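Local coordinates for protein cytosine deaminase (Klebsiella pneumoniae, PDB 4R85) that probably deaminates cytosine and 5-methylcytosine hydrolytically, as an amidohydrolase that holds an iron(II) ion and the pyrimidine base in a TIM-barrel active site, at residues P55-D60 / Q112-H117; A61-G66 / A99-G104; E93-R98 / Q129-V134; L144-F149 / M170-V175; I268-E273 / A306-Q311. All coordinates share one frame; numbering follows the deposited sequence.

Interaction 1 of 5, residues P55-D60 / Q112-H117; sequences PHIHLD and QHVRTH. With FE2 (Fe (II) ion), chain H; 17E (5-methylcytosine), chain G.
His-117 leans over the His-56 ring. Its CB, with CG anti to the carbonyl carbon (chi1 -64°), lies off-centre against the His-58 ring and comes 3.8 Å from His-58 ND1. Farther out, ND1 packs on Val-147, CD2 approaches His-56 NE2, CE1 nears His-56 CE1, and His-117 NE2 at the tip stands 3.2 Å from His-56 CE1, above one face and offset toward the rim. The two ring planes are inclined by 31°. At its edge, in the ring plane, His-117 NE2 meets a water 2.6 Å away that also donates to Pro-55 O. These are neighbouring parallel strands of the amidohydrolase TIM barrel, and His-56 and His-58 are the His-X-His pair at the C-terminal end of the first strand. Each gives NE2 to the iron(II) ion at 2.3 Å; His-209, His-241 and Asp-308 complete the site. On its other nitrogen, ND1, His-56 has Ser-240 as partner. The His-58 ring also carries the methyl CM5 of 5-methylcytosine over one face. The strands are tied by Ile-57 N to Arg-115 O and by His-117 N to Ile-57 O (2.9 Å). Farther on, Thr-116 OG1 accepts a fairly straight bond from Leu-59 N (2.9 Å, 160°). Ile-57 CG2 packs on Val-114 CG1 at 3.7 Å, while the Arg-115 guanidinium runs on to Asp-207 and Gln-145.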
# COMPACT_ATOMS: atom_id res chain seq x y z
N PRO A 55 3.66 10.80 13.74
CA PRO A 55 2.95 11.40 14.87
C PRO A 55 2.24 10.39 15.75
O PRO A 55 1.60 10.80 16.72
CB PRO A 55 1.91 12.29 14.18
CG PRO A 55 1.60 11.56 12.91
CD PRO A 55 2.91 10.91 12.48
N HIS A 56 2.34 9.10 15.43
CA HIS A 56 1.65 8.08 16.21
C HIS A 56 2.24 6.69 15.97
O HIS A 56 1.95 6.05 14.96
CB HIS A 56 0.16 8.08 15.88
CG HIS A 56 -0.67 7.24 16.80
ND1 HIS A 56 -1.77 7.73 17.46
CD2 HIS A 56 -0.55 5.94 17.16
CE1 HIS A 56 -2.30 6.77 18.19
NE2 HIS A 56 -1.57 5.68 18.03
N ILE A 57 3.03 6.22 16.93
CA ILE A 57 3.62 4.89 16.87
C ILE A 57 3.72 4.37 18.30
O ILE A 57 3.76 5.17 19.23
CB ILE A 57 5.01 4.94 16.19
CG1 ILE A 57 5.58 3.53 15.97
CG2 ILE A 57 5.97 5.85 16.97
CD1 ILE A 57 6.64 3.48 14.86
N HIS A 58 3.73 3.04 18.47
CA HIS A 58 3.88 2.44 19.79
C HIS A 58 5.25 1.81 19.92
O HIS A 58 5.41 0.61 19.67
CB HIS A 58 2.82 1.36 20.03
CG HIS A 58 1.41 1.88 20.02
ND1 HIS A 58 0.67 2.03 21.17
CD2 HIS A 58 0.61 2.26 19.00
CE1 HIS A 58 -0.53 2.49 20.86
NE2 HIS A 58 -0.59 2.64 19.55
N LEU A 59 6.23 2.61 20.32
CA LEU A 59 7.61 2.13 20.42
C LEU A 59 7.83 1.12 21.55
O LEU A 59 8.78 0.34 21.50
CB LEU A 59 8.59 3.30 20.58
CG LEU A 59 8.76 4.16 19.34
CD1 LEU A 59 9.76 5.27 19.58
CD2 LEU A 59 9.17 3.29 18.15
N ASP A 60 6.98 1.13 22.56
CA ASP A 60 7.16 0.16 23.64
C ASP A 60 6.87 -1.26 23.16
O ASP A 60 7.50 -2.22 23.62
CB ASP A 60 6.35 0.52 24.90
CG ASP A 60 4.84 0.56 24.66
OD1 ASP A 60 4.11 0.41 25.66
OD2 ASP A 60 4.39 0.73 23.51
N GLN A 112 12.21 12.67 11.41
CA GLN A 112 12.97 13.33 12.47
C GLN A 112 12.10 13.74 13.66
O GLN A 112 12.60 14.26 14.66
CB GLN A 112 13.72 14.54 11.92
CG GLN A 112 14.85 14.22 10.95
CD GLN A 112 15.71 15.44 10.65
OE1 GLN A 112 15.92 16.28 11.53
NE2 GLN A 112 16.19 15.56 9.41
N HIS A 113 10.80 13.55 13.52
CA HIS A 113 9.85 13.88 14.57
C HIS A 113 8.94 12.69 14.83
O HIS A 113 8.33 12.14 13.91
CB HIS A 113 9.04 15.12 14.19
CG HIS A 113 9.88 16.35 14.05
ND1 HIS A 113 10.32 17.08 15.13
CD2 HIS A 113 10.40 16.95 12.95
CE1 HIS A 113 11.06 18.09 14.71
NE2 HIS A 113 11.12 18.04 13.39
N VAL A 114 8.87 12.27 16.09
CA VAL A 114 8.14 11.07 16.45
C VAL A 114 7.34 11.29 17.72
O VAL A 114 7.85 11.85 18.68
CB VAL A 114 9.12 9.90 16.71
CG1 VAL A 114 8.37 8.64 17.17
CG2 VAL A 114 9.96 9.61 15.47
N ARG A 115 6.09 10.85 17.73
CA ARG A 115 5.32 10.82 18.96
C ARG A 115 4.99 9.36 19.27
O ARG A 115 4.30 8.70 18.48
CB ARG A 115 4.05 11.66 18.85
CG ARG A 115 3.13 11.54 20.06
CD ARG A 115 1.87 12.40 19.88
NE ARG A 115 2.14 13.82 20.13
CZ ARG A 115 1.22 14.76 20.03
NH1 ARG A 115 -0.02 14.43 19.66
NH2 ARG A 115 1.52 16.03 20.28
N THR A 116 5.49 8.85 20.39
CA THR A 116 5.24 7.46 20.73
C THR A 116 4.25 7.38 21.87
O THR A 116 4.32 8.17 22.81
CB THR A 116 6.53 6.68 21.11
OG1 THR A 116 6.21 5.30 21.33
CG2 THR A 116 7.16 7.23 22.39
N HIS A 117 3.32 6.44 21.77
CA HIS A 117 2.49 6.09 22.91
C HIS A 117 3.23 5.01 23.71
O HIS A 117 3.92 4.17 23.14
CB HIS A 117 1.11 5.60 22.44
CG HIS A 117 0.33 6.67 21.74
ND1 HIS A 117 -0.74 7.31 22.31
CD2 HIS A 117 0.52 7.26 20.53
CE1 HIS A 117 -1.20 8.24 21.48
NE2 HIS A 117 -0.45 8.22 20.40
FE FE2 H . -2.30 3.55 18.27
N1 17E G . -3.22 -0.47 21.31
C2 17E G . -4.38 0.02 20.88
O2 17E G . -5.41 0.21 21.77
N3 17E G . -4.57 0.36 19.60
C4 17E G . -3.58 0.19 18.70
N4 17E G . -3.80 0.55 17.34
C5 17E G . -2.35 -0.33 19.11
C6 17E G . -2.20 -0.65 20.45
CM5 17E G . -1.24 -0.51 18.12
O HOH W 1 -0.30 9.91 18.39

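Interaction 2 of 5, residues A61-G66 / A99-G104; sequences ATLTAG and ALKTIG
Residues 61-66 form an irregular loop that opens with a type II beta turn from Ala-61 to Thr-64 and brings Thr-62 and Leu-63 up to helix 92-108, the CA atoms of Thr-62 and Ala-99 being 6.7 Å apart. Thr-62 and Thr-102 reach toward each other tip to tip, their OG1 atoms 2.7 Å apart in a hydrogen bond. Thr-62 points its hydroxyl this way because OG1 lies anti to the backbone N (chi1 -169°); its methyl CG2 then lies 3.4 Å from Thr-102 OG1. The same Thr-62 hydroxyl is hydrogen-bonded to Ile-310 O, and Thr-102 OG1 has a weak bond back to Arg-98 O, so the pair joins the loop, the helix and the 306-311 segment. Leu-63 slides past Thr-102 in the opposite sense, CG 3.4 Å from Thr-102 OG1. Its CD1 rests against the extended aliphatic chain of Lys-101, nearest at CD (3.7 Å), where the two side chains are set obliquely. The turn itself is tightened from within: Thr-64 OG1 donates to Ala-61 O at 2.7 Å, while the backbone bond from Thr-64 N to the same oxygen is weak. Arg-98 adds a bond to Thr-62 O. The arrangement belongs to the catalytic end of a TIM barrel: the loop after the first strand, with metal histidines just upstream, runs on to helix 76-87 and lies against helix 92-108.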
# COMPACT_ATOMS: atom_id res chain seq x y z
N ALA A 61 5.95 -1.39 22.21
CA ALA A 61 5.52 -2.71 21.73
C ALA A 61 6.19 -3.14 20.43
O ALA A 61 6.01 -4.26 19.98
CB ALA A 61 4.00 -2.74 21.57
N THR A 62 6.98 -2.25 19.84
CA THR A 62 7.57 -2.53 18.54
C THR A 62 8.47 -3.79 18.55
O THR A 62 9.17 -4.06 19.53
CB THR A 62 8.34 -1.30 17.99
OG1 THR A 62 8.68 -1.52 16.62
CG2 THR A 62 9.61 -1.07 18.81
N LEU A 63 8.42 -4.55 17.46
CA LEU A 63 9.28 -5.72 17.26
C LEU A 63 9.00 -6.85 18.26
O LEU A 63 9.90 -7.62 18.59
CB LEU A 63 10.77 -5.34 17.32
CG LEU A 63 11.18 -4.10 16.52
CD1 LEU A 63 12.69 -3.85 16.61
CD2 LEU A 63 10.75 -4.25 15.07
N THR A 64 7.76 -6.93 18.75
CA THR A 64 7.40 -8.00 19.70
C THR A 64 6.35 -8.95 19.11
O THR A 64 5.81 -9.78 19.83
CB THR A 64 6.84 -7.45 21.04
OG1 THR A 64 5.60 -6.77 20.82
CG2 THR A 64 7.83 -6.50 21.70
N ALA A 65 6.07 -8.81 17.82
CA ALA A 65 5.13 -9.71 17.14
C ALA A 65 5.45 -11.19 17.38
O ALA A 65 6.58 -11.64 17.14
CB ALA A 65 5.11 -9.41 15.65
N GLY A 66 4.45 -11.93 17.85
CA GLY A 66 4.56 -13.37 18.08
C GLY A 66 5.10 -13.79 19.44
O GLY A 66 5.29 -14.99 19.69
N ALA A 99 13.23 -0.27 20.74
CA ALA A 99 12.87 1.10 20.39
C ALA A 99 13.95 1.74 19.51
O ALA A 99 13.65 2.40 18.52
CB ALA A 99 12.64 1.93 21.65
N LEU A 100 15.20 1.53 19.88
CA LEU A 100 16.32 2.11 19.14
C LEU A 100 16.41 1.55 17.73
O LEU A 100 16.67 2.29 16.79
CB LEU A 100 17.63 1.91 19.89
CG LEU A 100 17.79 2.84 21.09
CD1 LEU A 100 19.09 2.53 21.80
CD2 LEU A 100 17.72 4.31 20.66
N LYS A 101 16.17 0.25 17.57
CA LYS A 101 16.16 -0.36 16.25
C LYS A 101 15.08 0.23 15.35
O LYS A 101 15.31 0.51 14.17
CB LYS A 101 15.98 -1.87 16.36
CG LYS A 101 15.86 -2.57 15.02
CD LYS A 101 16.07 -4.07 15.18
CE LYS A 101 15.69 -4.83 13.92
NZ LYS A 101 16.02 -6.28 14.06
N THR A 102 13.90 0.43 15.91
CA THR A 102 12.77 0.95 15.14
C THR A 102 12.97 2.44 14.83
O THR A 102 12.62 2.92 13.75
CB THR A 102 11.45 0.67 15.87
OG1 THR A 102 11.19 -0.74 15.84
CG2 THR A 102 10.28 1.38 15.20
N ILE A 103 13.56 3.16 15.77
CA ILE A 103 13.93 4.55 15.52
C ILE A 103 14.94 4.62 14.36
O ILE A 103 14.84 5.51 13.51
CB ILE A 103 14.49 5.21 16.79
CG1 ILE A 103 13.34 5.49 17.77
CG2 ILE A 103 15.22 6.50 16.45
CD1 ILE A 103 13.80 5.89 19.16
N GLY A 104 15.88 3.68 14.32
CA GLY A 104 16.80 3.55 13.20
C GLY A 104 16.09 3.41 11.86
O GLY A 104 16.47 4.06 10.88

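Interaction 3 of 5, residues E93-R98 / Q129-V134; sequences EDTRQR and QALLAV
Thr-95 and Ala-130 bring together helices 92-108 and 126-137, two helices on the outside of the TIM barrel, one on each side in sequence of strand 111-119. The short segments run at 43° to each other, with axes 8.7 Å apart. That close approach rests on small side chains: Ala-130 CB lies 3.8 Å from Thr-95 CB, and Thr-95 CG2 is almost as near. Thr-95 turns CG2 anti to its backbone N and OG1 anti to its carbonyl carbon (chi1 -60°), which puts the methyl against the neighbouring helix while the hydroxyl bonds to Thr-91 O, one turn earlier in its own chain. The same methyl meets Leu-131 CG at 4.2 Å; Leu-131 in turn packs on Ala-99, Leu-59 and Asp-60 toward the barrel. Arg-96, the third main contributor, meets Val-134 with its aliphatic part, CG passing Val-134 CG2 obliquely at 4.1 Å. From CG to NE its chain is extended and carries the guanidinium beyond that apolar patch. NH2 then forms a salt bridge with Glu-137, on the same helix as Ala-130. Its other terminal nitrogen turns back along its own helix: Arg-96 NH1 donates 3.1 Å to Glu-93 OE2, which receives it with the syn lone pair close to the guanidinium plane.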
# COMPACT_ATOMS: atom_id res chain seq x y z
N GLU A 93 15.90 -2.58 29.47
CA GLU A 93 16.93 -2.82 28.45
C GLU A 93 16.35 -3.45 27.18
O GLU A 93 16.76 -3.12 26.06
CB GLU A 93 18.06 -3.67 29.01
CG GLU A 93 19.27 -3.74 28.08
CD GLU A 93 19.64 -2.37 27.52
OE1 GLU A 93 19.85 -1.42 28.31
OE2 GLU A 93 19.71 -2.24 26.28
N ASP A 94 15.39 -4.36 27.35
CA ASP A 94 14.65 -4.95 26.23
C ASP A 94 13.93 -3.86 25.43
O ASP A 94 14.00 -3.81 24.20
CB ASP A 94 13.65 -5.98 26.78
CG ASP A 94 12.56 -6.35 25.79
OD1 ASP A 94 12.89 -6.76 24.66
OD2 ASP A 94 11.36 -6.24 26.16
N THR A 95 13.24 -2.97 26.14
CA THR A 95 12.49 -1.91 25.48
C THR A 95 13.42 -0.98 24.73
O THR A 95 13.17 -0.63 23.57
CB THR A 95 11.68 -1.12 26.51
OG1 THR A 95 10.78 -2.01 27.18
CG2 THR A 95 10.88 0.02 25.85
N ARG A 96 14.51 -0.60 25.38
CA ARG A 96 15.49 0.30 24.78
C ARG A 96 16.02 -0.22 23.45
O ARG A 96 16.07 0.52 22.47
CB ARG A 96 16.65 0.53 25.74
CG ARG A 96 17.78 1.33 25.16
CD ARG A 96 18.91 1.48 26.17
NE ARG A 96 20.05 2.16 25.59
CZ ARG A 96 21.04 1.54 24.97
NH1 ARG A 96 21.03 0.21 24.87
NH2 ARG A 96 22.05 2.23 24.45
N GLN A 97 16.41 -1.50 23.43
CA GLN A 97 16.99 -2.09 22.23
C GLN A 97 16.02 -2.14 21.06
O GLN A 97 16.39 -1.78 19.93
CB GLN A 97 17.54 -3.49 22.55
CG GLN A 97 18.75 -3.45 23.47
CD GLN A 97 19.10 -4.81 24.03
OE1 GLN A 97 18.30 -5.75 23.95
NE2 GLN A 97 20.29 -4.93 24.61
N ARG A 98 14.79 -2.56 21.32
CA ARG A 98 13.76 -2.59 20.28
C ARG A 98 13.37 -1.20 19.80
O ARG A 98 13.20 -0.96 18.60
CB ARG A 98 12.51 -3.33 20.78
CG ARG A 98 12.74 -4.83 21.01
CD ARG A 98 11.45 -5.54 21.47
NE ARG A 98 11.10 -5.22 22.85
CZ ARG A 98 10.20 -4.31 23.21
NH1 ARG A 98 9.55 -3.60 22.30
NH2 ARG A 98 9.95 -4.09 24.50
N GLN A 129 10.08 4.35 31.54
CA GLN A 129 11.42 4.67 32.02
C GLN A 129 12.43 4.57 30.89
O GLN A 129 13.25 5.47 30.68
CB GLN A 129 11.81 3.75 33.17
CG GLN A 129 11.01 3.98 34.43
CD GLN A 129 11.29 2.95 35.52
OE1 GLN A 129 12.40 2.41 35.61
NE2 GLN A 129 10.28 2.68 36.34
N ALA A 130 12.36 3.47 30.14
CA ALA A 130 13.31 3.25 29.05
C ALA A 130 13.15 4.32 27.97
O ALA A 130 14.14 4.85 27.46
CB ALA A 130 13.14 1.86 28.46
N LEU A 131 11.92 4.65 27.62
CA LEU A 131 11.67 5.58 26.52
C LEU A 131 11.98 7.04 26.88
O LEU A 131 12.38 7.81 26.02
CB LEU A 131 10.26 5.41 25.95
CG LEU A 131 10.19 4.11 25.13
CD1 LEU A 131 8.77 3.65 24.90
CD2 LEU A 131 10.89 4.28 23.80
N LEU A 132 11.82 7.40 28.15
CA LEU A 132 12.26 8.72 28.61
C LEU A 132 13.76 8.88 28.44
O LEU A 132 14.25 9.95 28.07
CB LEU A 132 11.84 8.98 30.06
CG LEU A 132 10.34 9.24 30.29
CD1 LEU A 132 10.00 9.10 31.77
CD2 LEU A 132 9.95 10.62 29.79
N ALA A 133 14.51 7.81 28.70
CA ALA A 133 15.96 7.84 28.49
C ALA A 133 16.29 7.85 27.00
O ALA A 133 17.20 8.56 26.56
CB ALA A 133 16.64 6.67 29.18
N VAL A 134 15.55 7.05 26.23
CA VAL A 134 15.73 6.95 24.78
C VAL A 134 15.53 8.31 24.12
O VAL A 134 16.20 8.65 23.13
CB VAL A 134 14.76 5.90 24.17
CG1 VAL A 134 14.49 6.18 22.70
CG2 VAL A 134 15.29 4.48 24.37

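Interaction 4 of 5, residues L144-F149 / M170-V175; sequences LQIVAF and MGADVV. With 17E (5-methylcytosine), chain G.
Asp-173 swings its CG anti to the carbonyl carbon (chi1 -37°), and this brings OD2 to Ile-146 N at 2.7 Å, with a nearly straight bond of 162° into the anti lone pair; the carboxylate takes the Ile-146 N-H just before strand 174-175 begins. Val-147 has CG1 anti to the backbone N (chi1 -170°), which sets CG2 beside that N and 3.7 Å from Val-174 CB. In the parallel pairing, Ile-146 O accepts from Val-174 N at 3.0 Å and weakly from Asp-173 N, before Ala-148 N donates to Val-174 O at 2.9 Å. Ala-172 CB sits 4.1 Å from both Ile-146 CG2 and Ala-148 CB, on the side facing the helices. The crossover is the beta-alpha-beta unit of strand 143-149, helix 160-170 and strand 174-175, and the helix ends in a Schellman motif at Gly-171. At the strand's far end Phe-149 presents its ring edge to 5-methylcytosine, CZ lying 3.6 Å from O2, while the ring stacks on His-209. Asp-173 OD1 forms a salt bridge with Lys-135, so its two oxygens divide their work: one meets a lysine charge, the other a main-chain N-H, an arrangement that would favour the ionised carboxylate.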
# COMPACT_ATOMS: atom_id res chain seq x y z
N LEU A 144 11.66 13.22 20.05
CA LEU A 144 10.65 12.26 20.49
C LEU A 144 9.66 12.86 21.49
O LEU A 144 10.07 13.42 22.51
CB LEU A 144 11.34 11.04 21.13
CG LEU A 144 10.45 9.89 21.61
CD1 LEU A 144 9.69 9.27 20.43
CD2 LEU A 144 11.29 8.83 22.32
N GLN A 145 8.36 12.73 21.21
CA GLN A 145 7.34 13.03 22.21
C GLN A 145 6.79 11.74 22.80
O GLN A 145 6.63 10.75 22.09
CB GLN A 145 6.19 13.82 21.60
CG GLN A 145 6.62 15.20 21.11
CD GLN A 145 5.44 16.02 20.63
OE1 GLN A 145 4.28 15.63 20.78
NE2 GLN A 145 5.74 17.18 20.05
N ILE A 146 6.49 11.76 24.09
CA ILE A 146 5.98 10.56 24.74
C ILE A 146 4.58 10.74 25.31
O ILE A 146 4.34 11.66 26.10
CB ILE A 146 6.91 10.10 25.87
CG1 ILE A 146 8.26 9.66 25.28
CG2 ILE A 146 6.26 8.99 26.69
CD1 ILE A 146 9.38 9.65 26.29
N VAL A 147 3.67 9.85 24.93
CA VAL A 147 2.29 9.87 25.41
C VAL A 147 2.06 8.81 26.50
O VAL A 147 2.34 7.62 26.28
CB VAL A 147 1.29 9.56 24.27
CG1 VAL A 147 -0.15 9.82 24.74
CG2 VAL A 147 1.60 10.38 23.00
N ALA A 148 1.54 9.23 27.65
CA ALA A 148 1.08 8.29 28.67
C ALA A 148 -0.23 7.64 28.23
O ALA A 148 -1.31 8.22 28.38
CB ALA A 148 0.90 8.99 30.00
N PHE A 149 -0.13 6.43 27.71
CA PHE A 149 -1.24 5.73 27.08
C PHE A 149 -1.70 4.61 28.01
O PHE A 149 -0.95 3.68 28.26
CB PHE A 149 -0.78 5.15 25.74
CG PHE A 149 -1.77 4.21 25.09
CD1 PHE A 149 -3.09 4.60 24.87
CD2 PHE A 149 -1.39 2.95 24.68
CE1 PHE A 149 -4.00 3.75 24.27
CE2 PHE A 149 -2.28 2.08 24.08
CZ PHE A 149 -3.59 2.48 23.87
N MET A 170 6.61 11.80 35.82
CA MET A 170 7.89 11.25 35.38
C MET A 170 8.40 11.98 34.13
O MET A 170 9.60 11.96 33.84
CB MET A 170 7.77 9.75 35.09
CG MET A 170 7.82 8.89 36.34
SD MET A 170 7.36 7.19 35.93
CE MET A 170 8.69 6.70 34.84
N GLY A 171 7.48 12.59 33.40
CA GLY A 171 7.86 13.47 32.31
C GLY A 171 7.28 13.18 30.94
O GLY A 171 7.72 13.77 29.95
N ALA A 172 6.30 12.29 30.85
CA ALA A 172 5.57 12.13 29.59
C ALA A 172 5.02 13.50 29.16
O ALA A 172 4.46 14.24 29.98
CB ALA A 172 4.44 11.13 29.74
N ASP A 173 5.20 13.84 27.89
CA ASP A 173 4.82 15.16 27.35
C ASP A 173 3.34 15.23 27.01
O ASP A 173 2.76 16.32 26.94
CB ASP A 173 5.60 15.46 26.07
CG ASP A 173 7.02 14.96 26.10
OD1 ASP A 173 7.92 15.73 26.51
OD2 ASP A 173 7.26 13.79 25.70
N VAL A 174 2.73 14.07 26.74
CA VAL A 174 1.36 14.04 26.24
C VAL A 174 0.49 13.12 27.09
O VAL A 174 0.92 12.04 27.51
CB VAL A 174 1.31 13.57 24.76
CG1 VAL A 174 -0.06 13.83 24.16
CG2 VAL A 174 2.38 14.26 23.95
N VAL A 175 -0.74 13.56 27.36
CA VAL A 175 -1.71 12.74 28.09
C VAL A 175 -2.55 11.91 27.12
O VAL A 175 -3.18 12.46 26.20
CB VAL A 175 -2.66 13.60 28.94
CG1 VAL A 175 -3.74 12.73 29.57
CG2 VAL A 175 -1.88 14.36 30.02
N1 17E G . -3.22 -0.47 21.31
C2 17E G . -4.38 0.02 20.88
O2 17E G . -5.41 0.21 21.77
N3 17E G . -4.57 0.36 19.60
C4 17E G . -3.58 0.19 18.70
N4 17E G . -3.80 0.55 17.34
C5 17E G . -2.35 -0.33 19.11
C6 17E G . -2.20 -0.65 20.45
CM5 17E G . -1.24 -0.51 18.12

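Interaction 5 of 5, residues I268-E273 / A306-Q311; sequences ISCPTE and AQDSIQ. With FE2 (Fe (II) ion), chain H; 17E (5-methylcytosine), chain G.
Metal and ligand bonds centre on Asp-308, whose two oxygens have separate tasks: OD2 binds the iron(II) ion at 2.3 Å, while OD1 accepts a hydrogen bond from the amino nitrogen N4 of 5-methylcytosine at 2.7 Å. This aspartate after the last barrel strand is one of the family's metal ligands, with His-56, His-58, His-209 and His-241. At the methyl of the base, Ser-309 OG stands 3.2 Å from CM5, with Glu-273 OE2 a little farther. Like charges also come close together, for Glu-273 crosses Asp-308 at about a right angle. With CG anti to the backbone N (chi1 -168°), a bend at chi2 brings the Glu-273 carboxylate beside that of Asp-308, planes 73° apart, and OE2 lies 3.1 Å from Asp-308 OD1, two acceptors side by side. Among direct hydrogen bonds, Ser-309 OG lies 2.7 Å from Glu-273 OE2, although its proton could also go to Asp-312. Ala-306 N donates to Ser-269 O at 3.0 Å, continuing the pairing of strands 266-269 and 303-305. Two waters add further links: one donates to both Thr-272 OG1 and Ala-306 O, and another takes the Thr-272 proton while donating to Glu-273 OE1 and Gln-307 O. Apolar contacts are Ile-268 CG2 (3.7 Å) and Cys-270 SG (3.9 Å) on Ala-306 CB; SG also touches Asp-308 CB. Asp-308 thus links the metal directly to the amino group that is lost on deamination, with Ser-309 OG and Glu-273 OE2 bordering the methyl.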
# COMPACT_ATOMS: atom_id res chain seq x y z
N ILE A 268 -5.52 12.06 13.81
CA ILE A 268 -4.53 11.18 13.20
C ILE A 268 -5.22 9.90 12.73
O ILE A 268 -6.02 9.31 13.45
CB ILE A 268 -3.38 10.86 14.17
CG1 ILE A 268 -2.57 12.13 14.48
CG2 ILE A 268 -2.48 9.77 13.59
CD1 ILE A 268 -1.52 11.93 15.56
N SER A 269 -4.94 9.51 11.49
CA SER A 269 -5.48 8.27 10.94
C SER A 269 -4.32 7.32 10.66
O SER A 269 -3.27 7.75 10.17
CB SER A 269 -6.22 8.55 9.64
OG SER A 269 -6.54 7.33 8.97
N CYS A 270 -4.52 6.03 10.95
CA CYS A 270 -3.51 5.01 10.70
C CYS A 270 -4.08 3.97 9.73
O CYS A 270 -4.52 2.89 10.15
CB CYS A 270 -3.10 4.32 12.00
SG CYS A 270 -2.46 5.46 13.26
N PRO A 271 -4.09 4.31 8.43
CA PRO A 271 -4.84 3.51 7.45
C PRO A 271 -4.37 2.07 7.28
O PRO A 271 -5.23 1.21 7.11
CB PRO A 271 -4.66 4.31 6.14
CG PRO A 271 -3.42 5.13 6.35
CD PRO A 271 -3.44 5.48 7.82
N THR A 272 -3.07 1.79 7.30
CA THR A 272 -2.65 0.40 7.17
C THR A 272 -3.08 -0.40 8.40
O THR A 272 -3.46 -1.55 8.29
CB THR A 272 -1.12 0.23 6.95
OG1 THR A 272 -0.40 0.81 8.05
CG2 THR A 272 -0.69 0.87 5.65
N GLU A 273 -3.03 0.23 9.56
CA GLU A 273 -3.40 -0.48 10.78
C GLU A 273 -4.90 -0.73 10.81
O GLU A 273 -5.35 -1.84 11.10
CB GLU A 273 -2.99 0.31 12.02
CG GLU A 273 -3.08 -0.50 13.29
CD GLU A 273 -1.73 -1.07 13.70
OE1 GLU A 273 -0.76 -0.94 12.93
OE2 GLU A 273 -1.64 -1.63 14.81
N ALA A 306 -0.34 8.09 10.03
CA ALA A 306 0.70 7.55 10.89
C ALA A 306 0.81 6.04 10.73
O ALA A 306 -0.13 5.38 10.30
CB ALA A 306 0.41 7.90 12.34
N GLN A 307 1.97 5.50 11.10
CA GLN A 307 2.21 4.06 11.00
C GLN A 307 1.56 3.23 12.10
O GLN A 307 1.12 2.12 11.84
CB GLN A 307 3.72 3.77 10.92
CG GLN A 307 4.35 4.33 9.65
CD GLN A 307 5.86 4.25 9.64
OE1 GLN A 307 6.43 3.18 9.43
NE2 GLN A 307 6.52 5.37 9.86
N ASP A 308 1.52 3.76 13.32
CA ASP A 308 0.94 3.08 14.49
C ASP A 308 1.83 1.94 15.02
O ASP A 308 2.32 1.99 16.15
CB ASP A 308 -0.48 2.55 14.17
CG ASP A 308 -1.29 2.27 15.41
OD1 ASP A 308 -2.16 1.37 15.40
OD2 ASP A 308 -1.05 2.96 16.41
N SER A 309 2.02 0.92 14.20
CA SER A 309 2.73 -0.28 14.63
C SER A 309 3.84 -0.69 13.68
O SER A 309 3.70 -0.59 12.47
CB SER A 309 1.76 -1.45 14.72
OG SER A 309 0.87 -1.29 15.80
N ILE A 310 4.93 -1.19 14.25
CA ILE A 310 5.91 -1.92 13.47
C ILE A 310 6.20 -3.26 14.15
O ILE A 310 6.79 -3.30 15.24
CB ILE A 310 7.19 -1.09 13.25
CG1 ILE A 310 6.87 0.13 12.38
CG2 ILE A 310 8.27 -1.95 12.61
CD1 ILE A 310 8.07 1.00 12.00
N GLN A 311 5.75 -4.33 13.51
CA GLN A 311 5.95 -5.71 13.96
C GLN A 311 5.59 -5.93 15.42
O GLN A 311 6.42 -6.36 16.22
CB GLN A 311 7.40 -6.14 13.69
CG GLN A 311 7.78 -6.09 12.22
CD GLN A 311 9.23 -6.45 11.98
OE1 GLN A 311 10.08 -5.57 11.80
NE2 GLN A 311 9.53 -7.74 11.97
FE FE2 H . -2.30 3.55 18.27
N1 17E G . -3.22 -0.47 21.31
C2 17E G . -4.38 0.02 20.88
O2 17E G . -5.41 0.21 21.77
N3 17E G . -4.57 0.36 19.60
C4 17E G . -3.58 0.19 18.70
N4 17E G . -3.80 0.55 17.34
C5 17E G . -2.35 -0.33 19.11
C6 17E G . -2.20 -0.65 20.45
CM5 17E G . -1.24 -0.51 18.12
O HOH W 2 -1.18 3.08 9.36
O HOH W 3 0.47 -0.18 10.38

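All five contacts are largely buried. Interactions 1 and 5, wholly so, lie nearest the chain's centre and share the iron(II) ion and the base; backbone bonds of His-56 and His-58 with Asp-308 join the first barrel strand to the last, closing the ring. Interaction 4 extends the same sheet from strand 111-119, with strand pairing and a buried edge of the ligand pocket in place of metal chemistry. Interactions 2 and 3, both on helix 92-108, reach toward the surface at Lys-101 and Arg-96 and replace ladders with hydroxyl contacts, small-side-chain packing and salt bridges. Arg-98 bonds to Asp-60 O and Thr-62 O, connecting that helix with the loop beyond the metal histidines, while Ile-310 O links interaction 5 to interaction 2.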